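Local coordinates for major royal jelly protein 1 (Apis mellifera, PDB 5YYL) that is the most abundant protein of royal jelly, binds sterol and probably serves as a nutrient in the food fed to developing larvae by nurse bees, at residues A[229-241]-A[266-278]. Numbering follows the deposited sequence.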
ATOM      1  N   ASN A 229      10.664 -40.931 -44.220  1.00 41.85           N
ATOM      2  CA  ASN A 229      10.988 -40.075 -45.370  1.00 44.88           C
ATOM      3  C   ASN A 229      10.679 -38.602 -45.052  1.00 43.64           C
ATOM      4  O   ASN A 229      11.281 -37.697 -45.639  1.00 44.05           O
ATOM      5  CB  ASN A 229      10.257 -40.548 -46.652  1.00 48.53           C
ATOM      6  CG  ASN A 229       8.742 -40.316 -46.605  1.00 53.10           C
ATOM      7  OD1 ASN A 229       8.047 -40.795 -45.701  1.00 54.40           O
ATOM      8  ND2 ASN A 229       8.227 -39.585 -47.594  1.00 57.24           N
ATOM      9  N   THR A 230       9.742 -38.384 -44.119  1.00 41.65           N
ATOM     10  CA  THR A 230       9.452 -37.066 -43.559  1.00 39.09           C
ATOM     11  C   THR A 230      10.617 -36.494 -42.742  1.00 38.48           C
ATOM     12  O   THR A 230      10.734 -35.276 -42.634  1.00 38.77           O
ATOM     13  CB  THR A 230       8.167 -37.084 -42.696  1.00 38.05           C
ATOM     14  OG1 THR A 230       8.343 -37.924 -41.553  1.00 35.24           O
ATOM     15  CG2 THR A 230       6.965 -37.565 -43.529  1.00 37.40           C
ATOM     16  N   PHE A 231      11.457 -37.365 -42.176  1.00 37.95           N
ATOM     17  CA  PHE A 231      12.713 -36.958 -41.501  1.00 36.06           C
ATOM     18  C   PHE A 231      13.895 -36.685 -42.448  1.00 35.49           C
ATOM     19  O   PHE A 231      14.939 -36.195 -41.990  1.00 32.23           O
ATOM     20  CB  PHE A 231      13.178 -38.014 -40.480  1.00 33.32           C
ATOM     21  CG  PHE A 231      12.175 -38.367 -39.429  1.00 31.93           C
ATOM     22  CD1 PHE A 231      10.966 -37.689 -39.268  1.00 32.74           C
ATOM     23  CD2 PHE A 231      12.474 -39.396 -38.565  1.00 32.63           C
ATOM     24  CE1 PHE A 231      10.066 -38.073 -38.284  1.00 33.97           C
ATOM     25  CE2 PHE A 231      11.585 -39.784 -37.580  1.00 34.66           C
ATOM     26  CZ  PHE A 231      10.376 -39.125 -37.436  1.00 34.10           C
ATOM     27  N   ASP A 232      13.761 -37.018 -43.728  1.00 38.22           N
ATOM     28  CA  ASP A 232      14.881 -36.930 -44.671  1.00 43.53           C
ATOM     29  C   ASP A 232      14.957 -35.550 -45.302  1.00 45.51           C
ATOM     30  O   ASP A 232      13.935 -34.875 -45.456  1.00 43.65           O
ATOM     31  CB  ASP A 232      14.766 -37.985 -45.780  1.00 46.80           C
ATOM     32  CG  ASP A 232      14.919 -39.414 -45.272  1.00 51.01           C
ATOM     33  OD1 ASP A 232      14.432 -40.328 -45.993  1.00 56.77           O
ATOM     34  OD2 ASP A 232      15.531 -39.632 -44.191  1.00 48.29           O
ATOM     35  N   TYR A 233      16.174 -35.149 -45.684  1.00 48.08           N
ATOM     36  CA  TYR A 233      16.400 -33.859 -46.326  1.00 53.26           C
ATOM     37  C   TYR A 233      15.950 -33.923 -47.782  1.00 54.84           C
ATOM     38  O   TYR A 233      16.028 -34.980 -48.408  1.00 63.73           O
ATOM     39  CB  TYR A 233      17.873 -33.422 -46.211  1.00 57.33           C
ATOM     40  CG  TYR A 233      18.814 -33.829 -47.331  1.00 59.06           C
ATOM     41  CD1 TYR A 233      19.037 -32.984 -48.415  1.00 61.30           C
ATOM     42  CD2 TYR A 233      19.507 -35.037 -47.292  1.00 62.91           C
ATOM     43  CE1 TYR A 233      19.902 -33.336 -49.442  1.00 62.99           C
ATOM     44  CE2 TYR A 233      20.389 -35.399 -48.312  1.00 65.16           C
ATOM     45  CZ  TYR A 233      20.577 -34.539 -49.389  1.00 64.12           C
ATOM     46  OH  TYR A 233      21.431 -34.849 -50.420  1.00 62.88           O
ATOM     47  N   ASP A 234      15.468 -32.796 -48.308  1.00 51.67           N
ATOM     48  CA  ASP A 234      15.067 -32.697 -49.698  1.00 50.14           C
ATOM     49  C   ASP A 234      16.137 -31.900 -50.441  1.00 51.95           C
ATOM     50  O   ASP A 234      16.395 -30.749 -50.082  1.00 51.58           O
ATOM     51  CB  ASP A 234      13.714 -32.005 -49.787  1.00 49.70           C
ATOM     52  CG  ASP A 234      13.082 -32.116 -51.157  1.00 49.59           C
ATOM     53  OD1 ASP A 234      13.807 -32.381 -52.145  1.00 50.69           O
ATOM     54  OD2 ASP A 234      11.848 -31.922 -51.244  1.00 49.35           O
ATOM     55  N   PRO A 235      16.766 -32.497 -51.478  1.00 55.63           N
ATOM     56  CA  PRO A 235      17.798 -31.771 -52.249  1.00 56.61           C
ATOM     57  C   PRO A 235      17.286 -30.514 -52.963  1.00 53.68           C
ATOM     58  O   PRO A 235      18.041 -29.549 -53.141  1.00 52.65           O
ATOM     59  CB  PRO A 235      18.280 -32.812 -53.272  1.00 58.06           C
ATOM     60  CG  PRO A 235      17.876 -34.137 -52.706  1.00 57.44           C
ATOM     61  CD  PRO A 235      16.605 -33.882 -51.963  1.00 55.87           C
ATOM     62  N   LYS A 236      16.015 -30.559 -53.368  1.00 51.64           N
ATOM     63  CA  LYS A 236      15.291 -29.434 -53.983  1.00 53.25           C
ATOM     64  C   LYS A 236      15.400 -28.108 -53.201  1.00 49.73           C
ATOM     65  O   LYS A 236      15.603 -27.065 -53.813  1.00 48.68           O
ATOM     66  CB  LYS A 236      13.812 -29.828 -54.144  1.00 55.16           C
ATOM     67  CG  LYS A 236      13.044 -29.213 -55.299  1.00 57.96           C
ATOM     68  CD  LYS A 236      11.690 -29.922 -55.463  1.00 59.91           C
ATOM     69  CE  LYS A 236      11.818 -31.338 -56.039  1.00 57.50           C
ATOM     70  N   PHE A 237      15.278 -28.165 -51.871  1.00 48.47           N
ATOM     71  CA  PHE A 237      15.303 -26.971 -50.991  1.00 51.13           C
ATOM     72  C   PHE A 237      16.515 -26.961 -50.061  1.00 49.84           C
ATOM     73  O   PHE A 237      16.400 -26.652 -48.879  1.00 46.71           O
ATOM     74  CB  PHE A 237      14.005 -26.880 -50.172  1.00 51.23           C
ATOM     75  CG  PHE A 237      12.780 -27.114 -50.991  1.00 52.85           C
ATOM     76  CD1 PHE A 237      12.369 -26.170 -51.925  1.00 52.50           C
ATOM     77  CD2 PHE A 237      12.052 -28.295 -50.861  1.00 55.28           C
ATOM     78  CE1 PHE A 237      11.244 -26.389 -52.707  1.00 54.30           C
ATOM     79  CE2 PHE A 237      10.918 -28.518 -51.636  1.00 57.25           C
ATOM     80  CZ  PHE A 237      10.511 -27.564 -52.561  1.00 56.13           C
ATOM     81  N   THR A 238      17.679 -27.274 -50.621  1.00 52.31           N
ATOM     82  CA  THR A 238      18.927 -27.299 -49.857  1.00 54.54           C
ATOM     83  C   THR A 238      19.615 -25.912 -49.824  1.00 54.93           C
ATOM     84  O   THR A 238      20.325 -25.596 -48.872  1.00 51.07           O
ATOM     85  CB  THR A 238      19.846 -28.446 -50.357  1.00 53.64           C
ATOM     86  OG1 THR A 238      20.732 -28.858 -49.303  1.00 50.25           O
ATOM     87  CG2 THR A 238      20.609 -28.075 -51.645  1.00 54.69           C
ATOM     88  N   LYS A 239      19.373 -25.097 -50.856  1.00 59.38           N
ATOM     89  CA  LYS A 239      19.847 -23.703 -50.916  1.00 64.99           C
ATOM     90  C   LYS A 239      18.902 -22.741 -50.184  1.00 66.03           C
ATOM     91  O   LYS A 239      17.728 -22.669 -50.524  1.00 65.49           O
ATOM     92  CB  LYS A 239      19.968 -23.258 -52.377  1.00 65.81           C
ATOM     93  N   MET A 240      19.422 -22.003 -49.202  1.00 68.85           N
ATOM     94  CA  MET A 240      18.635 -21.049 -48.405  1.00 70.48           C
ATOM     95  C   MET A 240      19.343 -19.715 -48.418  1.00 67.97           C
ATOM     96  O   MET A 240      20.441 -19.608 -47.875  1.00 67.92           O
ATOM     97  CB  MET A 240      18.466 -21.522 -46.939  1.00 72.63           C
ATOM     98  CG  MET A 240      19.466 -22.525 -46.402  1.00 72.83           C
ATOM     99  SD  MET A 240      18.718 -23.312 -44.956  1.00 78.73           S
ATOM    100  CE  MET A 240      17.841 -24.687 -45.717  1.00 77.89           C
ATOM    101  N   THR A 241      18.715 -18.693 -49.009  1.00 65.11           N
ATOM    102  CA  THR A 241      19.272 -17.334 -49.066  1.00 64.64           C
ATOM    103  C   THR A 241      18.707 -16.413 -47.962  1.00 66.36           C
ATOM    104  O   THR A 241      17.492 -16.197 -47.900  1.00 68.99           O
ATOM    105  CB  THR A 241      19.002 -16.699 -50.450  1.00 62.34           C
ATOM    106  OG1 THR A 241      19.330 -17.657 -51.463  1.00 59.88           O
ATOM    107  CG2 THR A 241      19.816 -15.414 -50.641  1.00 61.48           C
ATOM    108  N   TYR A 266       5.262 -31.101 -33.965  1.00 23.08           N
ATOM    109  CA  TYR A 266       5.503 -30.527 -35.297  1.00 23.07           C
ATOM    110  C   TYR A 266       6.992 -30.494 -35.577  1.00 22.50           C
ATOM    111  O   TYR A 266       7.777 -30.336 -34.651  1.00 21.92           O
ATOM    112  CB  TYR A 266       4.919 -29.123 -35.415  1.00 23.15           C
ATOM    113  CG  TYR A 266       3.420 -29.096 -35.283  1.00 23.80           C
ATOM    114  CD1 TYR A 266       2.596 -29.283 -36.390  1.00 24.52           C
ATOM    115  CD2 TYR A 266       2.829 -28.883 -34.054  1.00 23.38           C
ATOM    116  CE1 TYR A 266       1.214 -29.275 -36.267  1.00 24.37           C
ATOM    117  CE2 TYR A 266       1.461 -28.853 -33.915  1.00 24.06           C
ATOM    118  CZ  TYR A 266       0.654 -29.048 -35.016  1.00 24.81           C
ATOM    119  OH  TYR A 266      -0.709 -29.031 -34.859  1.00 25.39           O
ATOM    120  N   TYR A 267       7.361 -30.650 -36.843  1.00 22.66           N
ATOM    121  CA  TYR A 267       8.754 -30.655 -37.274  1.00 24.21           C
ATOM    122  C   TYR A 267       8.836 -30.470 -38.782  1.00 24.16           C
ATOM    123  O   TYR A 267       7.807 -30.420 -39.447  1.00 23.72           O
ATOM    124  CB  TYR A 267       9.444 -31.966 -36.892  1.00 25.17           C
ATOM    125  CG  TYR A 267       8.896 -33.176 -37.613  1.00 27.49           C
ATOM    126  CD1 TYR A 267       9.504 -33.661 -38.767  1.00 29.07           C
ATOM    127  CD2 TYR A 267       7.757 -33.839 -37.141  1.00 28.98           C
ATOM    128  CE1 TYR A 267       8.995 -34.776 -39.421  1.00 30.52           C
ATOM    129  CE2 TYR A 267       7.240 -34.950 -37.784  1.00 28.46           C
ATOM    130  CZ  TYR A 267       7.859 -35.417 -38.915  1.00 30.39           C
ATOM    131  OH  TYR A 267       7.350 -36.524 -39.557  1.00 33.05           O
ATOM    132  N   SER A 268      10.054 -30.378 -39.303  1.00 23.76           N
ATOM    133  CA  SER A 268      10.292 -30.444 -40.737  1.00 24.03           C
ATOM    134  C   SER A 268      11.765 -30.633 -41.010  1.00 25.01           C
ATOM    135  O   SER A 268      12.589 -30.232 -40.204  1.00 26.19           O
ATOM    136  CB  SER A 268       9.817 -29.175 -41.423  1.00 24.68           C
ATOM    137  OG  SER A 268      10.432 -28.030 -40.877  1.00 25.45           O
ATOM    138  N   PRO A 269      12.121 -31.270 -42.130  1.00 26.86           N
ATOM    139  CA  PRO A 269      13.553 -31.255 -42.461  1.00 27.49           C
ATOM    140  C   PRO A 269      14.006 -29.820 -42.788  1.00 27.77           C
ATOM    141  O   PRO A 269      13.194 -29.033 -43.314  1.00 26.65           O
ATOM    142  CB  PRO A 269      13.665 -32.187 -43.680  1.00 27.80           C
ATOM    143  CG  PRO A 269      12.333 -32.834 -43.859  1.00 27.17           C
ATOM    144  CD  PRO A 269      11.320 -32.034 -43.110  1.00 27.30           C
ATOM    145  N   VAL A 270      15.257 -29.492 -42.449  1.00 28.12           N
ATOM    146  CA  VAL A 270      15.820 -28.146 -42.661  1.00 29.29           C
ATOM    147  C   VAL A 270      15.775 -27.787 -44.140  1.00 29.62           C
ATOM    148  O   VAL A 270      15.305 -26.720 -44.510  1.00 31.25           O
ATOM    149  CB  VAL A 270      17.285 -28.041 -42.155  1.00 29.97           C
ATOM    150  CG1 VAL A 270      17.956 -26.732 -42.579  1.00 29.59           C
ATOM    151  CG2 VAL A 270      17.343 -28.193 -40.636  1.00 31.45           C
ATOM    152  N   ALA A 271      16.260 -28.695 -44.973  1.00 28.69           N
ATOM    153  CA  ALA A 271      16.098 -28.553 -46.401  1.00 28.72           C
ATOM    154  C   ALA A 271      14.733 -29.127 -46.769  1.00 29.03           C
ATOM    155  O   ALA A 271      14.602 -30.263 -47.218  1.00 31.35           O
ATOM    156  CB  ALA A 271      17.214 -29.265 -47.135  1.00 28.70           C
ATOM    157  N   SER A 272      13.704 -28.314 -46.581  1.00 28.32           N
ATOM    158  CA  SER A 272      12.339 -28.675 -46.986  1.00 29.15           C
ATOM    159  C   SER A 272      11.492 -27.435 -46.881  1.00 28.51           C
ATOM    160  O   SER A 272      11.874 -26.485 -46.199  1.00 29.00           O
ATOM    161  CB  SER A 272      11.739 -29.778 -46.103  1.00 30.21           C
ATOM    162  OG  SER A 272      11.058 -29.229 -44.995  1.00 31.36           O
ATOM    163  N   THR A 273      10.339 -27.443 -47.540  1.00 28.67           N
ATOM    164  CA  THR A 273       9.378 -26.342 -47.410  1.00 29.08           C
ATOM    165  C   THR A 273       8.052 -26.858 -46.855  1.00 29.10           C
ATOM    166  O   THR A 273       7.008 -26.259 -47.058  1.00 28.49           O
ATOM    167  CB  THR A 273       9.197 -25.588 -48.741  1.00 28.57           C
ATOM    168  OG1 THR A 273       8.556 -26.428 -49.695  1.00 27.51           O
ATOM    169  CG2 THR A 273      10.553 -25.096 -49.267  1.00 28.39           C
ATOM    170  N   SER A 274       8.136 -27.965 -46.117  1.00 29.56           N
ATOM    171  CA  SER A 274       6.986 -28.695 -45.629  1.00 31.06           C
ATOM    172  C   SER A 274       6.809 -28.464 -44.119  1.00 31.73           C
ATOM    173  O   SER A 274       7.754 -28.026 -43.436  1.00 31.92           O
ATOM    174  CB  SER A 274       7.211 -30.179 -45.898  1.00 32.16           C
ATOM    175  OG  SER A 274       7.521 -30.428 -47.265  1.00 32.14           O
ATOM    176  N   LEU A 275       5.606 -28.755 -43.621  1.00 29.35           N
ATOM    177  CA  LEU A 275       5.344 -28.794 -42.199  1.00 29.43           C
ATOM    178  C   LEU A 275       4.667 -30.139 -41.865  1.00 30.52           C
ATOM    179  O   LEU A 275       3.475 -30.327 -42.127  1.00 30.82           O
ATOM    180  CB  LEU A 275       4.481 -27.595 -41.780  1.00 29.39           C
ATOM    181  N   TYR A 276       5.443 -31.069 -41.316  1.00 31.55           N
ATOM    182  CA  TYR A 276       4.959 -32.376 -40.876  1.00 32.30           C
ATOM    183  C   TYR A 276       4.634 -32.356 -39.393  1.00 32.38           C
ATOM    184  O   TYR A 276       4.963 -31.404 -38.700  1.00 32.64           O
ATOM    185  CB  TYR A 276       6.026 -33.451 -41.096  1.00 33.03           C
ATOM    186  CG  TYR A 276       6.520 -33.552 -42.510  1.00 35.41           C
ATOM    187  CD1 TYR A 276       5.629 -33.730 -43.562  1.00 36.95           C
ATOM    188  CD2 TYR A 276       7.879 -33.490 -42.808  1.00 37.96           C
ATOM    189  CE1 TYR A 276       6.069 -33.850 -44.875  1.00 37.31           C
ATOM    190  CE2 TYR A 276       8.323 -33.577 -44.124  1.00 39.26           C
ATOM    191  CZ  TYR A 276       7.417 -33.784 -45.144  1.00 38.05           C
ATOM    192  OH  TYR A 276       7.878 -33.874 -46.430  1.00 39.01           O
ATOM    193  N   TYR A 277       4.013 -33.432 -38.912  1.00 32.83           N
ATOM    194  CA  TYR A 277       3.894 -33.698 -37.484  1.00 32.63           C
ATOM    195  C   TYR A 277       3.570 -35.152 -37.176  1.00 34.33           C
ATOM    196  O   TYR A 277       3.074 -35.881 -38.021  1.00 35.29           O
ATOM    197  CB  TYR A 277       2.858 -32.782 -36.828  1.00 32.72           C
ATOM    198  CG  TYR A 277       1.402 -32.977 -37.219  1.00 31.80           C
ATOM    199  CD1 TYR A 277       0.539 -33.709 -36.414  1.00 30.38           C
ATOM    200  CD2 TYR A 277       0.875 -32.373 -38.361  1.00 31.71           C
ATOM    201  CE1 TYR A 277      -0.796 -33.867 -36.745  1.00 29.83           C
ATOM    202  CE2 TYR A 277      -0.462 -32.533 -38.706  1.00 31.06           C
ATOM    203  CZ  TYR A 277      -1.290 -33.280 -37.887  1.00 30.52           C
ATOM    204  OH  TYR A 277      -2.623 -33.450 -38.189  1.00 30.96           O
ATOM    205  N   VAL A 278       3.862 -35.550 -35.937  1.00 36.14           N
ATOM    206  CA  VAL A 278       3.517 -36.867 -35.409  1.00 34.27           C
ATOM    207  C   VAL A 278       2.764 -36.669 -34.103  1.00 35.12           C
ATOM    208  O   VAL A 278       3.217 -35.916 -33.253  1.00 33.56           O
ATOM    209  CB  VAL A 278       4.776 -37.730 -35.195  1.00 33.01           C
ATOM    210  CG1 VAL A 278       5.721 -37.177 -34.137  1.00 33.18           C
ATOM    211  CG2 VAL A 278       4.411 -39.152 -34.820  1.00 34.32           C
TER
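T230 and F231 both reach Y267, while A271 is met by D234, F237 and T238. In this beta-propeller protein residues 229-241 lead from the four-stranded sheet that ends at strand 225-226 into the short strand 239-242. On the way they pack along a hairpin of the next four-stranded sheet, strands 264-269 and 275-279 with the turn between them. T230 can be followed outward. Its CB lies over one face of the Y276 ring, toward the rim and 3.8 Å from the centroid, and S274 CB packs on the opposite face. CG2 lies over the same face as CB, close to the ring centre. OG1, set between the backbone N and the carbonyl carbon (chi1 64°), points instead to the hydroxyl of Y267, and T230 OG1 and Y267 OH share a hydrogen bond of 2.6 Å. A second hydrogen bond, to S228 OG, also grips T230 OG1. F231 turns its ring edge toward the Y267 face in an offset edge-to-face pair, planes at 77°, with F231 CE1 3.5 Å from Y267 CZ. Y295 of strand 295-298 meets the F231 ring as well and touches T230 and Y267. Between the two ends of the contact, P269 CG rests against the carbonyl oxygens of T230 and D232. At the turn, A271 is the centre of an inverse gamma turn, and A271 O accepts D234 N at 2.9 Å. D234 OD1 closes an Asx turn by accepting K236 N from above the carboxylate plane. F237 packs its ring against T273, while F237 O accepts a hydrogen bond from Q305 NE2. T273 CG2 sits over one face of the F237 ring, 3.5 Å from its centroid, and K236 CB lies over the centre of the other.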